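Local coordinates for protein thiamine pyrophosphokinase (Bacillus subtilis, PDB 3LM8) that transfers a pyrophosphate group from ATP to thiamine, making thiamine diphosphate and AMP, and takes part in thiamine salvage, at residues Asp108-Leu111 with Gly112-Leu116; Leu116-Lys119 with Gly120-Thr123. The protein carries 1 engineered substitution. All coordinates share one frame; numbering follows the deposited sequence.

Contact 1: Asp108-Leu111 with Gly112-Leu116; sequences DHFL and GNIQL
I114 lies over one face of the F110 ring, four residues on. Its CG1 sits 4.1 Å from the ring centroid and 17° off the ring normal, a CH-pi contact, and I114 CD1 reaches F110 CZ at 3.9 Å. F110 has CG anti to its own N (chi1 -180°), which lays the ring under the isoleucine. I136 of strand 134-139 touches both side chains.

H109 and N113 form the second i, i+4 pair. N113 ND2 lies on one face of the imidazole, the amide and ring planes steeply inclined at 73°, but the pair is modelled too close and its detail is doubtful. That ND2 makes a weak hydrogen bond to I102 O. An alanine in place of H109 would probably leave that side of the N113 amide without its ring cover, with the weak bond to I102 O still in place. The H109 side chain lies about 6 Å from a bound phosphate ion.

Nearly straight backbone bonds set this spacing, N113 N to H109 O at 3.1 Å and I114 N to F110 O at 3.0 Å. Such bonding identifies an alpha-helix, here the crossover helix 107-122 of a beta-alpha-beta unit in the catalytic domain.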
loop_
_atom_site.group_PDB
_atom_site.type_symbol
_atom_site.label_atom_id
_atom_site.label_comp_id
_atom_site.label_asym_id
_atom_site.label_seq_id
_atom_site.Cartn_x
_atom_site.Cartn_y
_atom_site.Cartn_z
ATOM N N ASP A 108 11.640 10.388 0.046
ATOM C CA ASP A 108 11.364 10.235 1.466
ATOM C C ASP A 108 9.924 9.811 1.646
ATOM O O ASP A 108 9.621 8.956 2.476
ATOM C CB ASP A 108 11.640 11.534 2.241
ATOM C CG ASP A 108 11.210 12.775 1.490
ATOM O OD1 ASP A 108 11.181 13.856 2.120
ATOM O OD2 ASP A 108 10.919 12.683 0.275
ATOM N N HIS A 109 9.041 10.395 0.848
ATOM C CA HIS A 109 7.624 10.072 0.928
ATOM C C HIS A 109 7.414 8.566 0.831
ATOM O O HIS A 109 6.875 7.953 1.745
ATOM C CB HIS A 109 6.853 10.796 -0.184
ATOM C CG HIS A 109 5.397 10.442 -0.253
ATOM N ND1 HIS A 109 4.933 9.317 -0.900
ATOM C CD2 HIS A 109 4.302 11.071 0.238
ATOM C CE1 HIS A 109 3.614 9.273 -0.810
ATOM N NE2 HIS A 109 3.207 10.326 -0.126
ATOM N N PHE A 110 7.858 7.968 -0.268
ATOM C CA PHE A 110 7.693 6.538 -0.446
ATOM C C PHE A 110 8.417 5.757 0.653
ATOM O O PHE A 110 7.803 4.930 1.327
ATOM C CB PHE A 110 8.201 6.137 -1.832
ATOM C CG PHE A 110 8.076 4.669 -2.135
ATOM C CD1 PHE A 110 9.186 3.940 -2.553
ATOM C CD2 PHE A 110 6.859 4.019 -2.019
ATOM C CE1 PHE A 110 9.086 2.587 -2.848
ATOM C CE2 PHE A 110 6.753 2.664 -2.312
ATOM C CZ PHE A 110 7.872 1.949 -2.728
ATOM N N LEU A 111 9.707 6.021 0.851
ATOM C CA LEU A 111 10.462 5.306 1.877
ATOM C C LEU A 111 9.699 5.283 3.202
ATOM O O LEU A 111 9.744 4.301 3.952
ATOM C CB LEU A 111 11.839 5.946 2.108
ATOM C CG LEU A 111 13.057 5.513 1.295
ATOM C CD1 LEU A 111 12.958 4.034 0.959
ATOM C CD2 LEU A 111 13.150 6.339 0.038
ATOM N N GLY A 112 9.017 6.384 3.495
ATOM C CA GLY A 112 8.257 6.457 4.715
ATOM C C GLY A 112 7.159 5.423 4.624
ATOM O O GLY A 112 7.180 4.416 5.334
ATOM N N ASN A 113 6.212 5.656 3.720
ATOM C CA ASN A 113 5.079 4.748 3.550
ATOM C C ASN A 113 5.479 3.277 3.713
ATOM O O ASN A 113 4.744 2.488 4.309
ATOM C CB ASN A 113 4.403 5.018 2.201
ATOM C CG ASN A 113 4.019 6.490 2.034
ATOM O OD1 ASN A 113 3.396 7.080 2.912
ATOM N ND2 ASN A 113 4.393 7.085 0.906
ATOM N N ILE A 114 6.658 2.925 3.207
ATOM C CA ILE A 114 7.172 1.563 3.322
ATOM C C ILE A 114 7.284 1.130 4.787
ATOM O O ILE A 114 6.911 0.012 5.149
ATOM C CB ILE A 114 8.544 1.454 2.655
ATOM C CG1 ILE A 114 8.361 1.333 1.142
ATOM C CG2 ILE A 114 9.328 0.272 3.237
ATOM C CD1 ILE A 114 7.696 0.038 0.720
ATOM N N GLN A 115 7.797 2.014 5.631
ATOM C CA GLN A 115 7.925 1.698 7.046
ATOM C C GLN A 115 6.537 1.441 7.625
ATOM O O GLN A 115 6.376 0.619 8.526
ATOM C CB GLN A 115 8.576 2.853 7.798
ATOM C CG GLN A 115 9.895 3.327 7.206
ATOM C CD GLN A 115 11.004 2.299 7.324
ATOM O OE1 GLN A 115 11.345 1.621 6.352
ATOM N NE2 GLN A 115 11.576 2.180 8.525
ATOM N N LEU A 116 5.537 2.153 7.113
ATOM C CA LEU A 116 4.163 1.992 7.584
ATOM C C LEU A 116 3.728 0.529 7.531
ATOM O O LEU A 116 2.992 0.065 8.400
ATOM C CB LEU A 116 3.193 2.833 6.732
ATOM C CG LEU A 116 3.178 4.366 6.864
ATOM C CD1 LEU A 116 2.819 4.756 8.278
ATOM C CD2 LEU A 116 4.529 4.939 6.516
#

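Contact 2: Leu116-Lys119 with Gly120-Thr123; sequences LLYK and GVKT
K119 carries CG anti to its backbone N (chi1 -167°) and stays extended from there on, whereas K122 bends at its third torsion (chi3 -57°). The bend brings K122 CE back against the preceding turn, 3.7 Å from K119 CA and 3.9 Å from K119 CG, so the aliphatic parts of the two lysines meet where the chains cross at a slant. Their ammonium groups do not touch: K119 NZ and K122 NZ are 6.1 Å apart, and K119 NZ is salt-bridged to D87 of helix 81-92, with a weaker, long pairing to D83. D87 probably offsets much of the charge of K119.

Y118 lies along another side of the helix. Its CD1 comes within 4.2 Å of V121 CG2, an apolar contact at an oblique approach to the ring, though CG2 is modelled too close to Y118 O and its detail is uncertain. M138 of strand 134-139 touches both residues. L117 packs on I127 and L129 of strand 126-131 and on I136 and M138 of strand 134-139, while L116 meets helix 81-92.

Residues 116-122 lie in the last turns of helix 107-122, with T123 just beyond; the helix is the connection in the beta-alpha-beta unit between strands 96-100 and 126-131. The backbone evidence is of a weakly bonded helix. G120 N bonds to L117 O at 3.0 Å, an i, i+3 link, but the donor stands 70° out of the carbonyl plane; V121 N makes only weak bonds, including one to the same oxygen.

Beyond the glycine, the T123 hydroxyl OG1 donates to G120 O at 3.0 Å. T123 N adds a weak bond to the same oxygen, and the T123 side chain touches L90 of helix 81-92.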
loop_
_atom_site.group_PDB
_atom_site.type_symbol
_atom_site.label_atom_id
_atom_site.label_comp_id
_atom_site.label_asym_id
_atom_site.label_seq_id
_atom_site.Cartn_x
_atom_site.Cartn_y
_atom_site.Cartn_z
ATOM N N LEU A 116 5.537 2.153 7.113
ATOM C CA LEU A 116 4.163 1.992 7.584
ATOM C C LEU A 116 3.728 0.529 7.531
ATOM O O LEU A 116 2.992 0.065 8.400
ATOM C CB LEU A 116 3.193 2.833 6.732
ATOM C CG LEU A 116 3.178 4.366 6.864
ATOM C CD1 LEU A 116 2.819 4.756 8.278
ATOM C CD2 LEU A 116 4.529 4.939 6.516
ATOM N N LEU A 117 4.174 -0.190 6.505
ATOM C CA LEU A 117 3.818 -1.595 6.347
ATOM C C LEU A 117 4.289 -2.454 7.528
ATOM O O LEU A 117 3.709 -3.512 7.828
ATOM C CB LEU A 117 4.435 -2.132 5.063
ATOM C CG LEU A 117 3.925 -1.507 3.774
ATOM C CD1 LEU A 117 4.867 -1.857 2.625
ATOM C CD2 LEU A 117 2.517 -2.001 3.515
ATOM N N TYR A 118 5.355 -1.992 8.174
ATOM C CA TYR A 118 5.936 -2.684 9.311
ATOM C C TYR A 118 4.928 -2.726 10.444
ATOM O O TYR A 118 4.795 -3.732 11.132
ATOM C CB TYR A 118 7.210 -1.969 9.777
ATOM C CG TYR A 118 7.968 -2.744 10.827
ATOM C CD1 TYR A 118 8.555 -3.966 10.519
ATOM C CD2 TYR A 118 8.031 -2.298 12.148
ATOM C CE1 TYR A 118 9.175 -4.731 11.496
ATOM C CE2 TYR A 118 8.653 -3.063 13.139
ATOM C CZ TYR A 118 9.217 -4.281 12.801
ATOM O OH TYR A 118 9.792 -5.076 13.763
ATOM N N LYS A 119 4.213 -1.621 10.620
ATOM C CA LYS A 119 3.203 -1.493 11.663
ATOM C C LYS A 119 2.050 -2.460 11.408
ATOM O O LYS A 119 1.285 -2.785 12.311
ATOM C CB LYS A 119 2.682 -0.053 11.685
ATOM C CG LYS A 119 1.849 0.325 12.893
ATOM C CD LYS A 119 1.555 1.818 12.869
ATOM C CE LYS A 119 1.074 2.329 14.217
ATOM N NZ LYS A 119 1.003 3.819 14.234
ATOM N N GLY A 120 1.937 -2.923 10.170
ATOM C CA GLY A 120 0.872 -3.840 9.816
ATOM C C GLY A 120 1.132 -5.288 10.169
ATOM O O GLY A 120 0.189 -6.021 10.454
ATOM N N VAL A 121 2.394 -5.712 10.140
ATOM C CA VAL A 121 2.725 -7.093 10.479
ATOM C C VAL A 121 2.578 -7.266 11.980
ATOM O O VAL A 121 2.264 -8.354 12.463
ATOM C CB VAL A 121 4.170 -7.469 10.054
ATOM C CG1 VAL A 121 4.273 -7.494 8.537
ATOM C CG2 VAL A 121 5.168 -6.481 10.617
ATOM N N LYS A 122 2.792 -6.177 12.714
ATOM C CA LYS A 122 2.675 -6.196 14.165
ATOM C C LYS A 122 1.232 -6.482 14.533
ATOM O O LYS A 122 0.948 -7.111 15.550
ATOM C CB LYS A 122 3.070 -4.843 14.752
ATOM C CG LYS A 122 4.454 -4.364 14.353
ATOM C CD LYS A 122 4.921 -3.204 15.236
ATOM C CE LYS A 122 3.957 -2.021 15.201
ATOM N NZ LYS A 122 4.388 -0.924 16.118
ATOM N N THR A 123 0.330 -6.010 13.679
ATOM C CA THR A 123 -1.107 -6.160 13.875
ATOM C C THR A 123 -1.698 -7.255 12.992
ATOM O O THR A 123 -2.915 -7.419 12.931
ATOM C CB THR A 123 -1.835 -4.855 13.524
ATOM O OG1 THR A 123 -1.940 -4.742 12.097
ATOM C CG2 THR A 123 -1.065 -3.653 14.064
#

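How the contacts relate
Both contacts belong to helix 107-122, with their centres 12 Å apart. Contact 1 covers its early turns and contact 2 its final ones, and L116 is common to both, ending the first and opening the second. The helix links two parallel, adjacent strands of the nine-stranded mixed sheet, 96-100 and 126-131, within the catalytic domain. Its neighbours recur along its length: helix 81-92 and strand 134-139 are touched from both contacts. The firm i, i+4 bonds end at I114; from Q115 on they are weak or i, i+3, and the helix is weakly bonded over its last turns before the chain enters strand 126-131.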